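Local coordinates for high potential iron-sulfur protein (Rhodothermus marinus, PDB 3H31) that carries a [4Fe-4S] cluster in the domain described here and probably transfers electrons in the aerobic respiratory chain of this bacterium, at residues E14-Q17 / M18-L22; G51-Q54 / L55-G58; A44-P47 / D48-G51. One frame throughout, in Å; residues are numbered along the deposited sequence. Where two conformers were deposited one is given.

Contact 1: residues E14-Q17 / M18-L22; sequences EEIQ and MRESL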
loop_
_atom_site.group_PDB
_atom_site.type_symbol
_atom_site.label_atom_id
_atom_site.label_comp_id
_atom_site.label_asym_id
_atom_site.label_seq_id
_atom_site.Cartn_x
_atom_site.Cartn_y
_atom_site.Cartn_z
ATOM N N GLU A 14 -8.273 14.699 -0.694
ATOM C CA GLU A 14 -7.923 14.315 -2.054
ATOM C C GLU A 14 -6.942 13.150 -2.064
ATOM O O GLU A 14 -6.998 12.322 -2.965
ATOM C CB GLU A 14 -7.376 15.497 -2.809
ATOM C CG GLU A 14 -8.406 16.512 -3.199
ATOM C CD GLU A 14 -7.904 17.749 -3.874
ATOM O OE1 GLU A 14 -6.890 17.653 -4.579
ATOM O OE2 GLU A 14 -8.620 18.806 -3.838
ATOM N N GLU A 15 -6.013 13.111 -1.139
ATOM C CA GLU A 15 -5.093 11.976 -1.106
ATOM C C GLU A 15 -5.817 10.666 -0.768
ATOM O O GLU A 15 -5.525 9.605 -1.327
ATOM C CB GLU A 15 -3.965 12.224 -0.120
ATOM C CG GLU A 15 -2.961 13.264 -0.535
ATOM C CD GLU A 15 -2.069 13.754 0.591
ATOM O OE1 GLU A 15 -2.610 14.235 1.610
ATOM O OE2 GLU A 15 -0.832 13.766 0.438
ATOM N N ILE A 16 -6.790 10.751 0.158
ATOM C CA ILE A 16 -7.610 9.581 0.485
ATOM C C ILE A 16 -8.403 9.167 -0.740
ATOM O O ILE A 16 -8.520 7.952 -1.040
ATOM C CB ILE A 16 -8.521 9.867 1.702
ATOM C CG1 ILE A 16 -7.686 10.191 2.915
ATOM C CG2 ILE A 16 -9.412 8.681 1.932
ATOM C CD1 ILE A 16 -8.463 10.751 4.067
ATOM N N GLN A 17 -8.955 10.108 -1.464
ATOM C CA GLN A 17 -9.706 9.794 -2.675
ATOM C C GLN A 17 -8.855 9.058 -3.688
ATOM O O GLN A 17 -9.345 8.126 -4.342
ATOM C CB GLN A 17 -10.259 11.064 -3.312
ATOM C CG GLN A 17 -11.358 11.692 -2.529
ATOM C CD GLN A 17 -11.691 13.118 -2.856
ATOM O OE1 GLN A 17 -11.251 13.692 -3.871
ATOM N NE2 GLN A 17 -12.397 13.828 -2.033
ATOM N N MET A 18 -7.572 9.381 -3.839
ATOM C CA MET A 18 -6.725 8.617 -4.764
ATOM C C MET A 18 -6.547 7.212 -4.310
ATOM O O MET A 18 -6.677 6.296 -5.148
ATOM C CB MET A 18 -5.342 9.266 -4.983
ATOM C CG MET A 18 -4.545 8.523 -6.082
ATOM S SD MET A 18 -2.942 9.027 -6.507
ATOM C CE MET A 18 -3.293 10.522 -7.362
ATOM N N ARG A 19 -6.268 7.026 -3.035
ATOM C CA ARG A 19 -6.105 5.691 -2.476
ATOM C C ARG A 19 -7.359 4.860 -2.749
ATOM O O ARG A 19 -7.260 3.702 -3.179
ATOM C CB ARG A 19 -5.882 5.522 -0.934
ATOM C CG ARG A 19 -4.602 6.089 -0.412
ATOM C CD ARG A 19 -4.539 6.161 1.086
ATOM N NE ARG A 19 -4.681 4.908 1.834
ATOM C CZ ARG A 19 -3.710 4.285 2.552
ATOM N NH1 ARG A 19 -2.461 4.719 2.591
ATOM N NH2 ARG A 19 -4.028 3.200 3.230
ATOM N N GLU A 20 -8.531 5.451 -2.509
ATOM C CA GLU A 20 -9.797 4.730 -2.753
ATOM C C GLU A 20 -10.016 4.452 -4.218
ATOM O O GLU A 20 -10.522 3.384 -4.594
ATOM C CB GLU A 20 -10.937 5.561 -2.201
ATOM C CG GLU A 20 -10.885 5.650 -0.701
ATOM C CD GLU A 20 -12.085 6.398 -0.191
ATOM O OE1 GLU A 20 -12.871 7.046 -0.905
ATOM O OE2 GLU A 20 -12.217 6.365 1.062
ATOM N N SER A 21 -9.697 5.393 -5.080
ATOM C CA SER A 21 -9.825 5.269 -6.523
ATOM C C SER A 21 -9.147 4.014 -7.018
ATOM O O SER A 21 -9.646 3.283 -7.896
ATOM C CB SER A 21 -9.266 6.521 -7.201
ATOM O OG SER A 21 -9.099 6.367 -8.581
ATOM N N LEU A 22 -7.940 3.793 -6.514
ATOM C CA LEU A 22 -7.107 2.662 -6.859
ATOM C C LEU A 22 -7.394 1.413 -6.050
ATOM O O LEU A 22 -6.705 0.395 -6.175
ATOM C CB LEU A 22 -5.632 3.076 -6.805
ATOM C CG LEU A 22 -5.266 4.216 -7.763
ATOM C CD1 LEU A 22 -3.790 4.590 -7.583
ATOM C CD2 LEU A 22 -5.576 3.862 -9.231
#
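Ile16 and Glu20, one helical turn apart, lie side by side and point the same way, with the methyl CG2 of Ile16 3.7 Å from OE2 of Glu20. The Glu20 chain starts out beside its own backbone N (chi1 -67°) and then runs extended, which carries its CG past the Ile16 carbonyl, 3.3 Å from O. That oxygen also takes the N-H of Glu20, N to O 2.9 Å, in a nearly straight bond. The same i to i+4 pattern links Met18 N to Glu14 O at 3.1 Å, Arg19 N to Glu15 O and Ser21 N to Gln17 O. Ser21 CB rests 3.3 Å from that Gln17 oxygen. Arg19 passes its CB and CG by the Glu15 carbonyl, CG 3.7 Å from O, before bending at chi3 (59°) towards the interior. Its guanidinium, in the conformer described, binds the carbonyls of Pro59, Lys57 and Cys5 and makes a cation-pi contact with Tyr24, while Glu15 OE1 accepts the N-H of Thr12 at the helix start. Helix 13-21 thus turns Gln17, Glu20 and Ser21 outwards, and lays Met18 and Arg19 against Ile56 in the loop that follows strand 52-53.

Contact 2: residues G51-Q54 / L55-G58; sequences GGCQ and LIKG. With SF4 (iron/sulfur cluster), chain B.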
loop_
_atom_site.group_PDB
_atom_site.type_symbol
_atom_site.label_atom_id
_atom_site.label_comp_id
_atom_site.label_asym_id
_atom_site.label_seq_id
_atom_site.Cartn_x
_atom_site.Cartn_y
_atom_site.Cartn_z
ATOM N N GLY A 51 4.945 0.184 5.381
ATOM C CA GLY A 51 5.754 0.756 4.356
ATOM C C GLY A 51 5.054 1.957 3.724
ATOM O O GLY A 51 4.128 2.563 4.292
ATOM N N GLY A 52 5.501 2.322 2.529
ATOM C CA GLY A 52 4.956 3.440 1.761
ATOM C C GLY A 52 4.969 3.102 0.314
ATOM O O GLY A 52 5.405 2.028 -0.122
ATOM N N CYS A 53 4.492 4.053 -0.480
ATOM C CA CYS A 53 4.313 3.889 -1.906
ATOM C C CYS A 53 4.654 5.195 -2.598
ATOM O O CYS A 53 4.369 6.284 -2.078
ATOM C CB CYS A 53 2.856 3.489 -2.195
ATOM S SG CYS A 53 2.438 3.386 -3.949
ATOM N N GLN A 54 5.271 5.091 -3.764
ATOM C CA GLN A 54 5.625 6.250 -4.564
ATOM C C GLN A 54 4.401 6.889 -5.209
ATOM O O GLN A 54 4.476 8.042 -5.658
ATOM C CB GLN A 54 6.503 5.871 -5.739
ATOM C CG GLN A 54 7.939 5.598 -5.442
ATOM C CD GLN A 54 8.687 5.669 -6.760
ATOM O OE1 GLN A 54 8.536 6.419 -7.768
ATOM N NE2 GLN A 54 9.713 4.877 -6.981
ATOM N N LEU A 55 3.308 6.159 -5.319
ATOM C CA LEU A 55 2.099 6.570 -6.015
ATOM C C LEU A 55 1.012 7.057 -5.073
ATOM O O LEU A 55 0.439 8.124 -5.259
ATOM C CB LEU A 55 1.586 5.406 -6.873
ATOM C CG LEU A 55 0.669 5.814 -8.012
ATOM C CD1 LEU A 55 1.453 6.514 -9.129
ATOM C CD2 LEU A 55 -0.025 4.591 -8.573
ATOM N N ILE A 56 0.682 6.292 -4.064
ATOM C CA ILE A 56 -0.342 6.823 -3.164
ATOM C C ILE A 56 0.261 6.985 -1.781
ATOM O O ILE A 56 1.261 6.392 -1.372
ATOM C CB ILE A 56 -1.540 5.879 -3.117
ATOM C CG1 ILE A 56 -1.149 4.531 -2.564
ATOM C CG2 ILE A 56 -2.136 5.742 -4.497
ATOM C CD1 ILE A 56 -2.311 3.554 -2.411
ATOM N N LYS A 57 -0.303 7.971 -1.109
ATOM C CA LYS A 57 0.207 8.482 0.131
ATOM C C LYS A 57 -0.351 7.650 1.280
ATOM O O LYS A 57 -1.303 6.912 1.158
ATOM C CB LYS A 57 -0.210 9.939 0.310
ATOM C CG LYS A 57 0.405 10.847 -0.703
ATOM C CD LYS A 57 1.809 11.128 -0.331
ATOM C CE LYS A 57 2.541 12.016 -1.336
ATOM N NZ LYS A 57 3.822 12.503 -0.721
ATOM N N GLY A 58 0.324 7.818 2.435
ATOM C CA GLY A 58 -0.105 7.178 3.681
ATOM C C GLY A 58 0.573 5.840 3.891
ATOM O O GLY A 58 1.481 5.412 3.142
HETATM FE FE1 SF4 B . 1.639 1.293 -4.232
HETATM FE FE2 SF4 B . 0.905 -1.202 -3.405
HETATM FE FE3 SF4 B . -0.405 0.030 -5.440
HETATM FE FE4 SF4 B . 2.146 -0.793 -5.845
HETATM S S1 SF4 B . 0.295 -2.134 -5.439
HETATM S S2 SF4 B . 1.286 1.146 -6.516
HETATM S S3 SF4 B . 3.041 -0.393 -3.740
HETATM S S4 SF4 B . -0.327 0.652 -3.208
HETATM O O HOH W 1 4.404 5.257 4.909
HETATM O O HOH W 2 2.869 6.099 0.825
#
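One sulfur does three jobs: SG of Cys53 binds FE1 of the cluster at 2.3 Å and also accepts two consecutive backbone N-H groups from just beyond it. Leu55 N lies 3.2 Å from SG and Ile56 N 3.4 Å from it; the Ile56 bond is the straighter, 168° at the hydrogen against 157°. With SG anti to the backbone N and beside the carbonyl carbon, the sulfur leans forward over the turn after strand 52-53, where both amides point at it. Leu55 CB packs 3.7 Å from the same sulfur. In the conformer described, Ile56 holds CG1 in the crowded position between backbone N and carbonyl carbon (chi1 62°) and then runs extended, which brings its CD1 to 3.6 Å from the inorganic sulfide S4; the Ile56 side chain also packs on Leu22, Tyr24 and the helix residues Met18 and Arg19. Further from the iron, water ties the two limbs together. One molecule accepts the N-H of Cys53, N to O 2.9 Å, and lies within donating distance of Ile56 O and Gly58 O; a second donates to Gly51 O and, weakly, to Gly58 O. Gly58 has positive phi, a conformation that suits a residue without a side chain. Backbone hydrogen bonds join Gly52 to Val42 and Gln54 to Leu40, pairing strand 52-53 antiparallel with strand 41-42. Cys53 completes the cluster ligation with Cys35, Cys38 and Cys66. N-H to sulfur bonds like these probably stabilise the thiolate charge and tune the cluster's potential, and are characteristic of the high-potential iron-sulfur protein site.

Contact 3: residues A44-P47 / D48-G51; sequences AESP and DQCG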
loop_
_atom_site.group_PDB
_atom_site.type_symbol
_atom_site.label_atom_id
_atom_site.label_comp_id
_atom_site.label_asym_id
_atom_site.label_seq_id
_atom_site.Cartn_x
_atom_site.Cartn_y
_atom_site.Cartn_z
ATOM N N ALA A 44 9.150 -0.746 4.781
ATOM C CA ALA A 44 9.179 -0.124 6.086
ATOM C C ALA A 44 10.586 -0.135 6.661
ATOM O O ALA A 44 11.450 -0.914 6.258
ATOM C CB ALA A 44 8.213 -0.856 6.984
ATOM N N GLU A 45 10.733 0.571 7.770
ATOM C CA GLU A 45 11.968 0.501 8.559
ATOM C C GLU A 45 12.035 -0.671 9.468
ATOM O O GLU A 45 13.153 -0.913 9.962
ATOM C CB GLU A 45 12.091 1.734 9.458
ATOM C CG GLU A 45 12.059 2.963 8.595
ATOM C CD GLU A 45 13.230 2.994 7.591
ATOM O OE1 GLU A 45 14.407 2.979 8.136
ATOM O OE2 GLU A 45 13.102 2.992 6.325
ATOM N N SER A 46 10.946 -1.341 9.728
ATOM C CA SER A 46 10.872 -2.501 10.585
ATOM C C SER A 46 9.715 -3.288 9.973
ATOM O O SER A 46 8.781 -2.625 9.561
ATOM C CB SER A 46 10.421 -2.314 12.025
ATOM O OG SER A 46 9.879 -3.337 12.836
ATOM N N PRO A 47 9.743 -4.611 10.050
ATOM C CA PRO A 47 8.555 -5.366 9.614
ATOM C C PRO A 47 7.322 -5.168 10.464
ATOM O O PRO A 47 6.250 -5.659 10.129
ATOM C CB PRO A 47 9.156 -6.747 9.693
ATOM C CG PRO A 47 10.327 -6.757 10.550
ATOM C CD PRO A 47 10.890 -5.407 10.544
ATOM N N ASP A 48 7.470 -4.424 11.590
ATOM C CA ASP A 48 6.372 -4.151 12.469
ATOM C C ASP A 48 5.727 -2.788 12.230
ATOM O O ASP A 48 4.902 -2.366 12.993
ATOM C CB ASP A 48 6.734 -4.320 13.912
ATOM C CG ASP A 48 7.055 -5.756 14.266
ATOM O OD1 ASP A 48 7.207 -6.624 13.386
ATOM O OD2 ASP A 48 7.099 -5.969 15.524
ATOM N N GLN A 49 6.119 -2.130 11.160
ATOM C CA GLN A 49 5.589 -0.852 10.706
ATOM C C GLN A 49 5.172 -0.983 9.260
ATOM O O GLN A 49 5.670 -1.764 8.489
ATOM C CB GLN A 49 6.743 0.217 10.703
ATOM C CG GLN A 49 7.173 0.328 12.140
ATOM C CD GLN A 49 8.258 1.406 12.078
ATOM O OE1 GLN A 49 9.398 1.015 11.851
ATOM N NE2 GLN A 49 7.781 2.643 12.151
ATOM N N CYS A 50 4.270 -0.038 8.891
ATOM C CA CYS A 50 3.824 0.046 7.502
ATOM C C CYS A 50 4.948 0.644 6.639
ATOM O O CYS A 50 5.733 1.488 7.064
ATOM C CB CYS A 50 2.585 0.927 7.394
ATOM S SG CYS A 50 1.189 0.265 8.346
ATOM N N GLY A 51 4.945 0.184 5.381
ATOM C CA GLY A 51 5.754 0.756 4.356
ATOM C C GLY A 51 5.054 1.957 3.724
ATOM O O GLY A 51 4.128 2.563 4.292
HETATM O O HOH W 3 8.409 2.404 8.202
#
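Two flat side-chain groups, the Gln49 amide and the Asp48 carboxylate, lean on the turn that joins the two segments. In the conformers described, the amide presents its oxygen to Ser46: OE1 has Ser46 CB 3.5 Å off its oxygen end, while Ser46 N and Glu45 CB lie together on one side of the amide plane. The extended Gln49 chain brings it back there, after chi1 of -62° has put CG beside the backbone N. The Asp48 carboxylate approaches the Pro47-Asp48 peptide from over one face, with OD1 3.3 Å from Pro47 C. Nearer the backbone, Ser46 OG accepts the N-H of Asp48, N to OG 2.9 Å, which closes an ST turn. OG gets there because it lies anti to its own backbone N (chi1 158°), beside the carbonyl carbon. The Ser46 carbonyl receives Gln49 N at 3.1 Å in the bond of a type I beta turn from Ser46 to Gln49, the donor standing well above the carbonyl plane, 55° out of it. Pro47 occupies the first corner of that turn (position i+1) and Asp48 the second. At the base of the loop the Ala44 methyl points into the opposing limb, CB 3.1 Å from Gln49 O and 3.4 Å from Cys50 O. A water beside it accepts from Glu45 N and donates to Cys50 O, bridging the limbs where their backbones do not bond directly. Cys50 turns away to its disulfide with Cys5, and its side chain rests on Leu3 and Pro59. The chemistry implies a loop shaped by hydrogen bonds of its own serine and backbone, by one water and by a covalent tie to the N-terminal segment, with little apolar packing across it.

All three contacts are local and lie at the surface, contacts 1 and 2 each with one buried residue (Arg19, Ile56) and contact 3 with none. Measured from the centre of each contact to the centre of the chain, contact 1, on helix 13-21, is about 12 Å out; contact 2, against the cluster, is nearest at about 6 Å; contact 3, a loop, is again about 12 Å out, on the opposite side from contact 1. Contacts 1 and 2 touch, Leu22 packing on Ile56 beside the arginine bond, whereas contacts 2 and 3 share Gly51. Regular helical bonding rules the first, sulfur, iron and water the second, and turn bonds with a disulfide the third.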